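Local structure of ABC-type amino acid transport system, permease component (Caldanaerobacter subterraneus subsp. tengcongensis MB4, 4YMU) at residues C[56-61]-C[95-100]; C[12-17]-C[172-177]; C[42-47]-C[103-108]; C[6-11]-C[186-191]. The protein probably serves as the membrane-spanning permease subunit of an ABC transporter that moves amino acids across the cell membrane. All blocks are in the same frame, centred on the assembly; numbering follows the deposited sequence.

Contact 1: residues C[56-61]-C[95-100]. With ARG (arginine), chain I.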
loop_
_atom_site.group_PDB
_atom_site.type_symbol
_atom_site.label_atom_id
_atom_site.label_comp_id
_atom_site.label_asym_id
_atom_site.label_seq_id
_atom_site.Cartn_x
_atom_site.Cartn_y
_atom_site.Cartn_z
ATOM N N SER C 56 -23.216 -0.246 -12.768
ATOM C CA SER C 56 -22.958 -0.699 -11.407
ATOM C C SER C 56 -23.752 -1.959 -11.095
ATOM O O SER C 56 -23.224 -2.900 -10.498
ATOM C CB SER C 56 -23.241 0.401 -10.381
ATOM O OG SER C 56 -22.242 1.414 -10.442
ATOM N N SER C 57 -25.013 -1.978 -11.520
ATOM C CA SER C 57 -25.883 -3.120 -11.253
ATOM C C SER C 57 -25.398 -4.368 -11.983
ATOM O O SER C 57 -25.311 -5.435 -11.388
ATOM C CB SER C 57 -27.327 -2.795 -11.621
ATOM O OG SER C 57 -27.895 -1.911 -10.670
ATOM N N TYR C 58 -25.068 -4.213 -13.264
ATOM C CA TYR C 58 -24.474 -5.271 -14.074
ATOM C C TYR C 58 -23.273 -5.882 -13.368
ATOM O O TYR C 58 -23.251 -7.089 -13.080
ATOM C CB TYR C 58 -24.052 -4.685 -15.420
ATOM C CG TYR C 58 -23.347 -5.633 -16.368
ATOM C CD1 TYR C 58 -24.046 -6.311 -17.357
ATOM C CD2 TYR C 58 -21.976 -5.810 -16.309
ATOM C CE1 TYR C 58 -23.392 -7.157 -18.245
ATOM C CE2 TYR C 58 -21.318 -6.651 -17.187
ATOM C CZ TYR C 58 -22.027 -7.320 -18.152
ATOM O OH TYR C 58 -21.363 -8.155 -19.020
ATOM N N ILE C 59 -22.280 -5.032 -13.094
ATOM C CA ILE C 59 -21.041 -5.434 -12.423
ATOM C C ILE C 59 -21.288 -6.162 -11.102
ATOM O O ILE C 59 -20.794 -7.277 -10.883
ATOM C CB ILE C 59 -20.149 -4.208 -12.174
ATOM C CG1 ILE C 59 -19.688 -3.631 -13.514
ATOM C CG2 ILE C 59 -18.954 -4.571 -11.297
ATOM C CD1 ILE C 59 -19.003 -2.310 -13.403
ATOM N N GLU C 60 -22.076 -5.529 -10.244
ATOM C CA GLU C 60 -22.360 -6.044 -8.914
ATOM C C GLU C 60 -23.029 -7.412 -8.985
ATOM O O GLU C 60 -22.599 -8.370 -8.336
ATOM C CB GLU C 60 -23.277 -5.048 -8.199
ATOM C CG GLU C 60 -23.301 -5.136 -6.684
ATOM C CD GLU C 60 -23.880 -3.883 -6.040
ATOM O OE1 GLU C 60 -24.574 -3.115 -6.748
ATOM O OE2 GLU C 60 -23.649 -3.671 -4.827
ATOM N N VAL C 61 -24.056 -7.506 -9.826
ATOM C CA VAL C 61 -24.838 -8.729 -9.953
ATOM C C VAL C 61 -23.979 -9.854 -10.496
ATOM O O VAL C 61 -24.000 -10.955 -9.964
ATOM C CB VAL C 61 -26.102 -8.525 -10.812
ATOM C CG1 VAL C 61 -26.649 -9.862 -11.267
ATOM C CG2 VAL C 61 -27.152 -7.763 -10.016
ATOM N N LEU C 95 -18.658 -16.878 -20.029
ATOM C CA LEU C 95 -17.323 -16.504 -19.597
ATOM C C LEU C 95 -16.999 -15.048 -19.954
ATOM O O LEU C 95 -16.469 -14.316 -19.128
ATOM C CB LEU C 95 -16.288 -17.430 -20.226
ATOM C CG LEU C 95 -16.273 -18.872 -19.751
ATOM C CD1 LEU C 95 -15.075 -19.581 -20.334
ATOM C CD2 LEU C 95 -16.224 -18.919 -18.242
ATOM N N ALA C 96 -17.320 -14.633 -21.177
ATOM C CA ALA C 96 -17.076 -13.257 -21.592
ATOM C C ALA C 96 -17.867 -12.263 -20.749
ATOM O O ALA C 96 -17.390 -11.166 -20.476
ATOM C CB ALA C 96 -17.367 -13.060 -23.068
ATOM N N ILE C 97 -19.086 -12.625 -20.365
ATOM C CA ILE C 97 -19.892 -11.724 -19.538
ATOM C C ILE C 97 -19.298 -11.618 -18.125
ATOM O O ILE C 97 -19.042 -10.502 -17.609
ATOM C CB ILE C 97 -21.376 -12.162 -19.515
ATOM C CG1 ILE C 97 -22.105 -11.671 -20.776
ATOM C CG2 ILE C 97 -22.087 -11.660 -18.284
ATOM C CD1 ILE C 97 -23.372 -12.491 -21.102
ATOM N N ASN C 98 -19.062 -12.777 -17.513
ATOM C CA ASN C 98 -18.456 -12.838 -16.183
ATOM C C ASN C 98 -17.161 -11.994 -16.137
ATOM O O ASN C 98 -16.994 -11.060 -15.311
ATOM C CB ASN C 98 -18.193 -14.309 -15.842
ATOM C CG ASN C 98 -17.658 -14.511 -14.436
ATOM O OD1 ASN C 98 -16.467 -14.760 -14.250
ATOM N ND2 ASN C 98 -18.532 -14.414 -13.440
ATOM N N SER C 99 -16.285 -12.295 -17.090
ATOM C CA SER C 99 -15.035 -11.597 -17.247
ATOM C C SER C 99 -15.276 -10.121 -17.483
ATOM O O SER C 99 -14.480 -9.309 -17.056
ATOM C CB SER C 99 -14.212 -12.174 -18.396
ATOM O OG SER C 99 -12.953 -11.519 -18.476
ATOM N N SER C 100 -16.357 -9.765 -18.170
ATOM C CA SER C 100 -16.593 -8.352 -18.456
ATOM C C SER C 100 -16.779 -7.610 -17.141
ATOM O O SER C 100 -16.235 -6.515 -16.947
ATOM C CB SER C 100 -17.815 -8.138 -19.348
ATOM O OG SER C 100 -19.009 -8.186 -18.587
HETATM N N ARG I . -15.647 -19.169 -9.551
HETATM C CA ARG I . -16.064 -17.910 -8.931
HETATM C C ARG I . -17.492 -17.539 -9.295
HETATM O O ARG I . -18.055 -16.592 -8.731
HETATM C CB ARG I . -15.151 -16.761 -9.348
HETATM C CG ARG I . -15.287 -16.331 -10.785
HETATM C CD ARG I . -14.180 -15.347 -11.128
HETATM N NE ARG I . -14.368 -14.725 -12.432
HETATM C CZ ARG I . -13.450 -13.994 -13.048
HETATM N NH1 ARG I . -13.711 -13.465 -14.237
HETATM N NH2 ARG I . -12.264 -13.800 -12.479
HETATM O OXT ARG I . -18.090 -18.161 -10.174
#
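Ser100 OG is gripped from two directions. Tyr58 OH donates to it from the neighbouring helix, at a modelled Tyr58 OH to Ser100 OG distance of 2.4 Å; this is very short, so the exact length is doubtful. Ser100 OG in turn donates to Ile97 O, 2.5 Å away, meeting it in the carbonyl plane on a lone pair. Ser100 OG thus accepts from Tyr58 and donates to its own helix backbone. Its chi1 of 81° sets OG between the backbone N and the carbonyl carbon, where it can reach back to Ile97 O. It meets the Tyr58 ring at the edge, near the ring plane. Ile97 CG2 approaches the same phenol obliquely, 3.7 Å from Tyr58 OH. On helix 87-112, Asn98 has its CB turned away from segment 56-61, and its amide meets the bound arginine. Asn98 OD1 takes hydrogen bonds from arginine NE at 2.8 Å and arginine NH1 at 3.0 Å. Ser99 OG bonds to Glu152, which also binds the ligand. The arrangement joins helix 49-63 to a helix that lines the arginine pocket in this HisMQ-type permease.

Contact 2: residues C[12-17]-C[172-177]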
loop_
_atom_site.group_PDB
_atom_site.type_symbol
_atom_site.label_atom_id
_atom_site.label_comp_id
_atom_site.label_asym_id
_atom_site.label_seq_id
_atom_site.Cartn_x
_atom_site.Cartn_y
_atom_site.Cartn_z
ATOM N N THR C 12 -3.259 -39.326 -25.663
ATOM C CA THR C 12 -2.590 -38.038 -25.836
ATOM C C THR C 12 -3.294 -37.091 -26.825
ATOM O O THR C 12 -3.468 -35.915 -26.505
ATOM C CB THR C 12 -1.100 -38.214 -26.196
ATOM O OG1 THR C 12 -0.396 -38.719 -25.054
ATOM C CG2 THR C 12 -0.483 -36.901 -26.664
ATOM N N PRO C 13 -3.710 -37.588 -28.013
ATOM C CA PRO C 13 -4.394 -36.665 -28.929
ATOM C C PRO C 13 -5.664 -36.067 -28.338
ATOM O O PRO C 13 -6.061 -34.968 -28.736
ATOM C CB PRO C 13 -4.755 -37.554 -30.123
ATOM C CG PRO C 13 -3.740 -38.615 -30.106
ATOM C CD PRO C 13 -3.469 -38.892 -28.656
ATOM N N LEU C 14 -6.301 -36.785 -27.420
ATOM C CA LEU C 14 -7.496 -36.258 -26.775
ATOM C C LEU C 14 -7.131 -35.171 -25.766
ATOM O O LEU C 14 -7.763 -34.116 -25.722
ATOM C CB LEU C 14 -8.313 -37.375 -26.120
ATOM C CG LEU C 14 -9.151 -38.226 -27.083
ATOM C CD1 LEU C 14 -9.976 -39.246 -26.315
ATOM C CD2 LEU C 14 -10.058 -37.343 -27.934
ATOM N N PHE C 15 -6.097 -35.430 -24.976
ATOM C CA PHE C 15 -5.603 -34.449 -24.014
ATOM C C PHE C 15 -5.168 -33.159 -24.698
ATOM O O PHE C 15 -5.606 -32.074 -24.323
ATOM C CB PHE C 15 -4.439 -35.032 -23.235
ATOM C CG PHE C 15 -4.844 -36.046 -22.214
ATOM C CD1 PHE C 15 -5.583 -35.667 -21.101
ATOM C CD2 PHE C 15 -4.457 -37.368 -22.339
ATOM C CE1 PHE C 15 -5.950 -36.595 -20.137
ATOM C CE2 PHE C 15 -4.809 -38.296 -21.373
ATOM C CZ PHE C 15 -5.559 -37.907 -20.271
ATOM N N ILE C 16 -4.311 -33.294 -25.706
ATOM C CA ILE C 16 -3.841 -32.167 -26.504
ATOM C C ILE C 16 -5.003 -31.405 -27.141
ATOM O O ILE C 16 -4.998 -30.173 -27.175
ATOM C CB ILE C 16 -2.844 -32.643 -27.583
ATOM C CG1 ILE C 16 -1.480 -32.917 -26.943
ATOM C CG2 ILE C 16 -2.707 -31.630 -28.709
ATOM C CD1 ILE C 16 -0.428 -33.369 -27.926
ATOM N N SER C 17 -5.992 -32.136 -27.649
ATOM C CA SER C 17 -7.169 -31.522 -28.260
ATOM C C SER C 17 -8.018 -30.771 -27.234
ATOM O O SER C 17 -8.576 -29.709 -27.524
ATOM C CB SER C 17 -8.024 -32.580 -28.952
ATOM O OG SER C 17 -9.205 -31.995 -29.462
ATOM N N THR C 172 -11.156 -30.713 -19.542
ATOM C CA THR C 172 -11.728 -31.443 -18.414
ATOM C C THR C 172 -12.680 -32.550 -18.900
ATOM O O THR C 172 -12.723 -33.660 -18.341
ATOM C CB THR C 172 -12.451 -30.476 -17.447
ATOM O OG1 THR C 172 -11.478 -29.659 -16.786
ATOM C CG2 THR C 172 -13.215 -31.235 -16.391
ATOM N N ARG C 173 -13.408 -32.247 -19.973
ATOM C CA ARG C 173 -14.373 -33.176 -20.555
ATOM C C ARG C 173 -13.708 -34.481 -20.984
ATOM O O ARG C 173 -14.332 -35.538 -20.931
ATOM C CB ARG C 173 -15.088 -32.523 -21.733
ATOM C CG ARG C 173 -16.234 -33.330 -22.316
ATOM C CD ARG C 173 -17.162 -33.893 -21.242
ATOM N NE ARG C 173 -18.550 -33.909 -21.703
ATOM C CZ ARG C 173 -19.038 -34.731 -22.634
ATOM N NH1 ARG C 173 -18.256 -35.628 -23.226
ATOM N NH2 ARG C 173 -20.317 -34.652 -22.981
ATOM N N GLN C 174 -12.441 -34.398 -21.397
ATOM C CA GLN C 174 -11.697 -35.560 -21.869
ATOM C C GLN C 174 -11.778 -36.739 -20.911
ATOM O O GLN C 174 -11.938 -37.876 -21.347
ATOM C CB GLN C 174 -10.230 -35.211 -22.138
ATOM C CG GLN C 174 -10.041 -34.099 -23.149
ATOM C CD GLN C 174 -10.881 -34.284 -24.403
ATOM O OE1 GLN C 174 -10.770 -35.291 -25.108
ATOM N NE2 GLN C 174 -11.724 -33.298 -24.692
ATOM N N ALA C 175 -11.705 -36.479 -19.610
ATOM C CA ALA C 175 -11.736 -37.576 -18.641
ATOM C C ALA C 175 -13.003 -38.442 -18.747
ATOM O O ALA C 175 -12.975 -39.645 -18.460
ATOM C CB ALA C 175 -11.582 -37.057 -17.252
ATOM N N ASP C 176 -14.116 -37.826 -19.134
ATOM C CA ASP C 176 -15.321 -38.596 -19.379
ATOM C C ASP C 176 -15.073 -39.474 -20.594
ATOM O O ASP C 176 -15.123 -40.709 -20.493
ATOM C CB ASP C 176 -16.555 -37.711 -19.567
ATOM C CG ASP C 176 -17.063 -37.119 -18.248
ATOM O OD1 ASP C 176 -16.937 -37.773 -17.176
ATOM O OD2 ASP C 176 -17.624 -36.002 -18.293
ATOM N N ILE C 177 -14.751 -38.833 -21.717
ATOM C CA ILE C 177 -14.503 -39.529 -22.971
ATOM C C ILE C 177 -13.607 -40.755 -22.761
ATOM O O ILE C 177 -14.031 -41.899 -22.991
ATOM C CB ILE C 177 -13.887 -38.562 -23.986
ATOM C CG1 ILE C 177 -14.883 -37.440 -24.289
ATOM C CG2 ILE C 177 -13.469 -39.285 -25.252
ATOM C CD1 ILE C 177 -14.414 -36.440 -25.336
#
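Leu14 and Gln174 mark the closest backbone approach, with their CA atoms 6.5 Å apart near the starts of helix 12-44 and helix 174-182. The Gln174 side chain bends at chi2 (-47°) and lays its amide against the Leu14 backbone. Gln174 OE1 lies 3.4 Å from Leu14 CB and 3.6 Å from Leu14 CD2. It is also 3.3 Å from Leu14 O, but both oxygens are acceptors and no hydrogen bond joins them. The amide nitrogen looks to its own side: Gln174 NE2 donates to Asp170 O, which helps fix the turn of the amide. The contact packs the first turn of a predicted transmembrane helix against a short helix from late in the chain. Leu14 uses its other methyl for Ile177, with Leu14 CD1 3.7 Å from Ile177 CG2 and the two side chains set at a slant. Leu14 also touches Ile178. Next to it, Phe15 turns its CB away but packs on Ile178, and on Ile191 and Ile192 of helix 186-214.

Contact 3: residues C[42-47]-C[103-108]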
loop_
_atom_site.group_PDB
_atom_site.type_symbol
_atom_site.label_atom_id
_atom_site.label_comp_id
_atom_site.label_asym_id
_atom_site.label_seq_id
_atom_site.Cartn_x
_atom_site.Cartn_y
_atom_site.Cartn_z
ATOM N N LEU C 42 -16.668 2.612 -18.875
ATOM C CA LEU C 42 -17.015 3.918 -19.433
ATOM C C LEU C 42 -18.423 4.349 -19.032
ATOM O O LEU C 42 -18.674 5.519 -18.744
ATOM C CB LEU C 42 -16.894 3.882 -20.961
ATOM C CG LEU C 42 -15.576 4.363 -21.577
ATOM C CD1 LEU C 42 -14.487 4.411 -20.539
ATOM C CD2 LEU C 42 -15.134 3.503 -22.747
ATOM N N MET C 43 -19.338 3.389 -19.018
ATOM C CA MET C 43 -20.705 3.635 -18.596
ATOM C C MET C 43 -20.781 4.050 -17.135
ATOM O O MET C 43 -21.590 4.898 -16.759
ATOM C CB MET C 43 -21.547 2.384 -18.800
ATOM C CG MET C 43 -21.919 2.120 -20.235
ATOM S SD MET C 43 -23.245 0.902 -20.327
ATOM C CE MET C 43 -22.930 0.238 -21.954
ATOM N N LYS C 44 -19.945 3.431 -16.308
ATOM C CA LYS C 44 -19.981 3.674 -14.868
ATOM C C LYS C 44 -19.388 5.051 -14.563
ATOM O O LYS C 44 -19.600 5.607 -13.487
ATOM C CB LYS C 44 -19.194 2.582 -14.137
ATOM C CG LYS C 44 -19.534 2.411 -12.666
ATOM C CD LYS C 44 -18.570 1.419 -12.035
ATOM C CE LYS C 44 -18.842 1.190 -10.553
ATOM N NZ LYS C 44 -18.057 0.019 -10.038
ATOM N N MET C 45 -18.676 5.609 -15.537
ATOM C CA MET C 45 -18.076 6.929 -15.401
ATOM C C MET C 45 -19.004 8.028 -15.912
ATOM O O MET C 45 -18.733 9.215 -15.718
ATOM C CB MET C 45 -16.761 6.981 -16.169
ATOM C CG MET C 45 -15.743 5.982 -15.683
ATOM S SD MET C 45 -14.298 5.917 -16.757
ATOM C CE MET C 45 -13.501 4.446 -16.099
ATOM N N SER C 46 -20.093 7.630 -16.568
ATOM C CA SER C 46 -21.052 8.593 -17.096
ATOM C C SER C 46 -21.717 9.370 -15.957
ATOM O O SER C 46 -22.051 8.799 -14.913
ATOM C CB SER C 46 -22.112 7.882 -17.945
ATOM O OG SER C 46 -22.925 8.807 -18.647
ATOM N N SER C 47 -21.903 10.674 -16.168
ATOM C CA SER C 47 -22.548 11.540 -15.183
ATOM C C SER C 47 -24.050 11.288 -15.180
ATOM O O SER C 47 -24.737 11.523 -14.184
ATOM C CB SER C 47 -22.264 13.009 -15.497
ATOM O OG SER C 47 -20.893 13.312 -15.308
ATOM N N VAL C 103 -13.369 -7.400 -15.291
ATOM C CA VAL C 103 -12.504 -6.497 -16.041
ATOM C C VAL C 103 -12.885 -5.026 -15.853
ATOM O O VAL C 103 -12.010 -4.159 -15.705
ATOM C CB VAL C 103 -12.448 -6.876 -17.527
ATOM C CG1 VAL C 103 -11.952 -5.707 -18.383
ATOM C CG2 VAL C 103 -11.565 -8.101 -17.708
ATOM N N ALA C 104 -14.185 -4.752 -15.846
ATOM C CA ALA C 104 -14.667 -3.412 -15.542
ATOM C C ALA C 104 -14.104 -2.934 -14.192
ATOM O O ALA C 104 -13.576 -1.798 -14.071
ATOM C CB ALA C 104 -16.190 -3.393 -15.524
ATOM N N GLU C 105 -14.192 -3.804 -13.182
ATOM C CA GLU C 105 -13.618 -3.434 -11.886
ATOM C C GLU C 105 -12.118 -3.206 -11.958
ATOM O O GLU C 105 -11.595 -2.245 -11.376
ATOM C CB GLU C 105 -13.913 -4.470 -10.809
ATOM C CG GLU C 105 -14.918 -3.974 -9.818
ATOM C CD GLU C 105 -14.643 -2.543 -9.418
ATOM O OE1 GLU C 105 -13.694 -2.306 -8.619
ATOM O OE2 GLU C 105 -15.371 -1.656 -9.937
ATOM N N ILE C 106 -11.433 -4.078 -12.690
ATOM C CA ILE C 106 -9.997 -3.952 -12.846
ATOM C C ILE C 106 -9.621 -2.576 -13.409
ATOM O O ILE C 106 -8.693 -1.920 -12.918
ATOM C CB ILE C 106 -9.429 -5.072 -13.727
ATOM C CG1 ILE C 106 -9.071 -6.280 -12.870
ATOM C CG2 ILE C 106 -8.188 -4.614 -14.477
ATOM C CD1 ILE C 106 -8.883 -7.543 -13.686
ATOM N N ILE C 107 -10.358 -2.129 -14.415
ATOM C CA ILE C 107 -10.091 -0.825 -15.000
ATOM C C ILE C 107 -10.306 0.294 -13.987
ATOM O O ILE C 107 -9.423 1.166 -13.808
ATOM C CB ILE C 107 -10.946 -0.575 -16.242
ATOM C CG1 ILE C 107 -10.575 -1.579 -17.346
ATOM C CG2 ILE C 107 -10.811 0.883 -16.696
ATOM C CD1 ILE C 107 -11.407 -1.431 -18.607
ATOM N N ARG C 108 -11.467 0.273 -13.323
ATOM C CA ARG C 108 -11.750 1.311 -12.327
ATOM C C ARG C 108 -10.652 1.416 -11.267
ATOM O O ARG C 108 -10.298 2.513 -10.824
ATOM C CB ARG C 108 -13.099 1.085 -11.649
ATOM C CG ARG C 108 -13.585 2.288 -10.873
ATOM C CD ARG C 108 -14.482 1.865 -9.732
ATOM N NE ARG C 108 -13.868 0.796 -8.947
ATOM C CZ ARG C 108 -12.813 0.940 -8.152
ATOM N NH1 ARG C 108 -12.229 2.123 -8.013
ATOM N NH2 ARG C 108 -12.336 -0.110 -7.493
#
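Lys44 sends its side chain from helix 12-44 toward Glu105 and Arg108 on helix 87-112. CB points at the other helix. CG lies anti to the backbone N (chi1 -159°), and the chain stays extended from there to its tip. On the way CD packs on Ile59 and CE on Ser56, both from helix 49-63. Only NZ meets the charged pair. Lys44 NZ makes a weak hydrogen bond, part of a salt bridge, to Glu105 OE2 at 3.2 Å. It also comes within 4.0 Å of Arg108 CD. The same carboxylate is held side-on by Arg108, one turn further along its helix. Arg108 NH2 donates to Glu105 OE1 at 2.8 Å, with an N-H...O angle of 152°. Arg108 NE donates to Glu105 OE2 at 3.0 Å, with an angle of 155°. Both oxygens use their syn lone pairs and lie close to the guanidinium plane. Arg108 NH1 bonds to Gln112. The three residues form a salt-bridge network on the protein surface. Lys44 NZ and Arg108 NE are 4.4 Å apart, but they share Glu105 OE2, whose negative charge should offset their repulsion. Two cations beside one carboxylate would probably favour the ionised form of Glu105.

Contact 4: residues C[6-11]-C[186-191]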
loop_
_atom_site.group_PDB
_atom_site.type_symbol
_atom_site.label_atom_id
_atom_site.label_comp_id
_atom_site.label_asym_id
_atom_site.label_seq_id
_atom_site.Cartn_x
_atom_site.Cartn_y
_atom_site.Cartn_z
ATOM N N LEU C 6 0.258 -45.786 -18.383
ATOM C CA LEU C 6 0.733 -46.093 -19.727
ATOM C C LEU C 6 -0.445 -46.253 -20.679
ATOM O O LEU C 6 -0.384 -45.838 -21.839
ATOM C CB LEU C 6 1.589 -47.361 -19.727
ATOM C CG LEU C 6 2.883 -47.348 -18.908
ATOM C CD1 LEU C 6 2.623 -47.601 -17.414
ATOM C CD2 LEU C 6 3.881 -48.344 -19.480
ATOM N N SER C 7 -1.524 -46.845 -20.172
ATOM C CA SER C 7 -2.751 -47.033 -20.941
ATOM C C SER C 7 -3.295 -45.699 -21.412
ATOM O O SER C 7 -4.009 -45.618 -22.412
ATOM C CB SER C 7 -3.795 -47.738 -20.079
ATOM O OG SER C 7 -3.929 -47.084 -18.827
ATOM N N MET C 8 -2.938 -44.658 -20.666
ATOM C CA MET C 8 -3.377 -43.294 -20.909
ATOM C C MET C 8 -2.626 -42.657 -22.074
ATOM O O MET C 8 -3.153 -41.756 -22.733
ATOM C CB MET C 8 -3.176 -42.482 -19.635
ATOM C CG MET C 8 -4.295 -41.537 -19.282
ATOM S SD MET C 8 -5.944 -42.211 -19.446
ATOM C CE MET C 8 -5.806 -43.668 -18.413
ATOM N N VAL C 9 -1.403 -43.134 -22.321
ATOM C CA VAL C 9 -0.535 -42.560 -23.360
ATOM C C VAL C 9 -1.230 -42.402 -24.710
ATOM O O VAL C 9 -1.173 -41.340 -25.325
ATOM C CB VAL C 9 0.771 -43.378 -23.554
ATOM C CG1 VAL C 9 1.593 -42.808 -24.713
ATOM C CG2 VAL C 9 1.592 -43.402 -22.272
ATOM N N LYS C 10 -1.911 -43.460 -25.140
ATOM C CA LYS C 10 -2.579 -43.507 -26.440
ATOM C C LYS C 10 -3.666 -42.453 -26.586
ATOM O O LYS C 10 -4.132 -42.184 -27.692
ATOM C CB LYS C 10 -3.153 -44.907 -26.680
ATOM C CG LYS C 10 -4.421 -45.211 -25.895
ATOM C CD LYS C 10 -4.960 -46.606 -26.211
ATOM C CE LYS C 10 -4.119 -47.677 -25.551
ATOM N NZ LYS C 10 -4.327 -47.739 -24.079
ATOM N N TYR C 11 -4.078 -41.867 -25.466
ATOM C CA TYR C 11 -5.132 -40.857 -25.477
ATOM C C TYR C 11 -4.581 -39.431 -25.557
ATOM O O TYR C 11 -5.345 -38.455 -25.551
ATOM C CB TYR C 11 -6.039 -41.027 -24.262
ATOM C CG TYR C 11 -6.752 -42.352 -24.290
ATOM C CD1 TYR C 11 -7.775 -42.588 -25.198
ATOM C CD2 TYR C 11 -6.392 -43.372 -23.424
ATOM C CE1 TYR C 11 -8.423 -43.799 -25.244
ATOM C CE2 TYR C 11 -7.034 -44.583 -23.458
ATOM C CZ TYR C 11 -8.053 -44.793 -24.368
ATOM O OH TYR C 11 -8.697 -46.004 -24.404
ATOM N N PHE C 186 -9.558 -41.768 -12.558
ATOM C CA PHE C 186 -8.392 -41.309 -11.811
ATOM C C PHE C 186 -7.253 -40.785 -12.671
ATOM O O PHE C 186 -6.946 -39.589 -12.653
ATOM C CB PHE C 186 -7.869 -42.448 -10.937
ATOM C CG PHE C 186 -6.703 -42.068 -10.077
ATOM C CD1 PHE C 186 -6.904 -41.573 -8.795
ATOM C CD2 PHE C 186 -5.399 -42.209 -10.540
ATOM C CE1 PHE C 186 -5.828 -41.225 -7.987
ATOM C CE2 PHE C 186 -4.315 -41.860 -9.736
ATOM C CZ PHE C 186 -4.534 -41.370 -8.460
ATOM N N GLU C 187 -6.620 -41.684 -13.415
ATOM C CA GLU C 187 -5.432 -41.326 -14.183
ATOM C C GLU C 187 -5.622 -40.155 -15.175
ATOM O O GLU C 187 -4.804 -39.231 -15.201
ATOM C CB GLU C 187 -4.783 -42.569 -14.831
ATOM C CG GLU C 187 -5.714 -43.770 -15.001
ATOM C CD GLU C 187 -5.756 -44.703 -13.790
ATOM O OE1 GLU C 187 -6.815 -44.799 -13.133
ATOM O OE2 GLU C 187 -4.744 -45.379 -13.512
ATOM N N PRO C 188 -6.712 -40.156 -15.965
ATOM C CA PRO C 188 -6.880 -38.982 -16.843
ATOM C C PRO C 188 -7.151 -37.663 -16.084
ATOM O O PRO C 188 -6.830 -36.591 -16.587
ATOM C CB PRO C 188 -8.085 -39.366 -17.723
ATOM C CG PRO C 188 -8.807 -40.385 -16.937
ATOM C CD PRO C 188 -7.762 -41.161 -16.192
ATOM N N TYR C 189 -7.745 -37.746 -14.897
ATOM C CA TYR C 189 -7.976 -36.560 -14.097
ATOM C C TYR C 189 -6.648 -36.034 -13.566
ATOM O O TYR C 189 -6.390 -34.841 -13.651
ATOM C CB TYR C 189 -8.963 -36.830 -12.956
ATOM C CG TYR C 189 -10.395 -36.623 -13.377
ATOM C CD1 TYR C 189 -10.766 -35.490 -14.090
ATOM C CD2 TYR C 189 -11.372 -37.591 -13.117
ATOM C CE1 TYR C 189 -12.081 -35.299 -14.488
ATOM C CE2 TYR C 189 -12.687 -37.420 -13.525
ATOM C CZ TYR C 189 -13.038 -36.279 -14.215
ATOM O OH TYR C 189 -14.345 -36.101 -14.630
ATOM N N ILE C 190 -5.818 -36.919 -13.012
ATOM C CA ILE C 190 -4.475 -36.535 -12.607
ATOM C C ILE C 190 -3.745 -35.861 -13.765
ATOM O O ILE C 190 -3.198 -34.765 -13.613
ATOM C CB ILE C 190 -3.659 -37.729 -12.142
ATOM C CG1 ILE C 190 -4.206 -38.258 -10.814
ATOM C CG2 ILE C 190 -2.209 -37.351 -12.031
ATOM C CD1 ILE C 190 -4.027 -37.322 -9.645
ATOM N N ILE C 191 -3.766 -36.499 -14.932
ATOM C CA ILE C 191 -3.092 -35.946 -16.107
ATOM C C ILE C 191 -3.625 -34.567 -16.485
ATOM O O ILE C 191 -2.867 -33.658 -16.835
ATOM C CB ILE C 191 -3.210 -36.904 -17.309
ATOM C CG1 ILE C 191 -2.373 -38.153 -17.050
ATOM C CG2 ILE C 191 -2.784 -36.230 -18.610
ATOM C CD1 ILE C 191 -2.227 -39.025 -18.263
#
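Met8, which reaches across to Pro188, also has its CA at the edge of the Tyr11 ring, in the ring plane. Lys10 CG lies over one face of that ring, offset toward the rim. On the other segment, Ile190 CG1 lies over one face of the Phe186 ring, also toward the rim. Phe186 makes an edge-to-face pair with Phe81 of the second subunit. Across the two segments, Met8 makes every contact. Its chain is bent at chi2 (44°) and again at chi3 (55°), which curls the thioether along helix 186-214. Met8 CG lies 3.4 Å from Ile191 CD1. Further out, Met8 SD rests 3.9 Å from Pro188 CD, and the two side chains cross at about a right angle. The methyl ends the row, with Met8 CE 3.4 Å from Glu187 CG. Met8 thus meets the aliphatic part of Glu187. The carboxylate is held by other groups: Glu187 OE2 accepts from Asp4 N, and Glu187 OE1 has a weak hydrogen bond from Gln80 of the second subunit. Phe15 of helix 12-44 packs on Met8, Pro188 and Ile191 as well. The contact joins the weakly bonded N-terminal helix 6-9 to the first turns of the last helix, whose predicted transmembrane part begins near Tyr189. No hydrogen bond crosses between the two segments, so the tie is made by apolar packing of methylene, thioether and methyl groups.

From the N terminus, contact 4 comes first and closes the longest loop, bringing 6-11 to 186-191. Contact 2 begins directly after it and closes a slightly shorter loop at 172-177. Contact 3 starts further along helix 12-44 and closes at 103-108. Contact 1 closes the innermost loop, from 56-61 to 95-100. Each loop lies within the one before, and none cross. In space they form two pairs. Contacts 2 and 4 touch, with centres about 9 Å apart, and gather the N-terminal segment, helix 174-182 and the start of the last helix. Contacts 1 and 3 touch on the opposite side of the chain's centre and share helix 87-112. Helix 12-44 runs between the pairs.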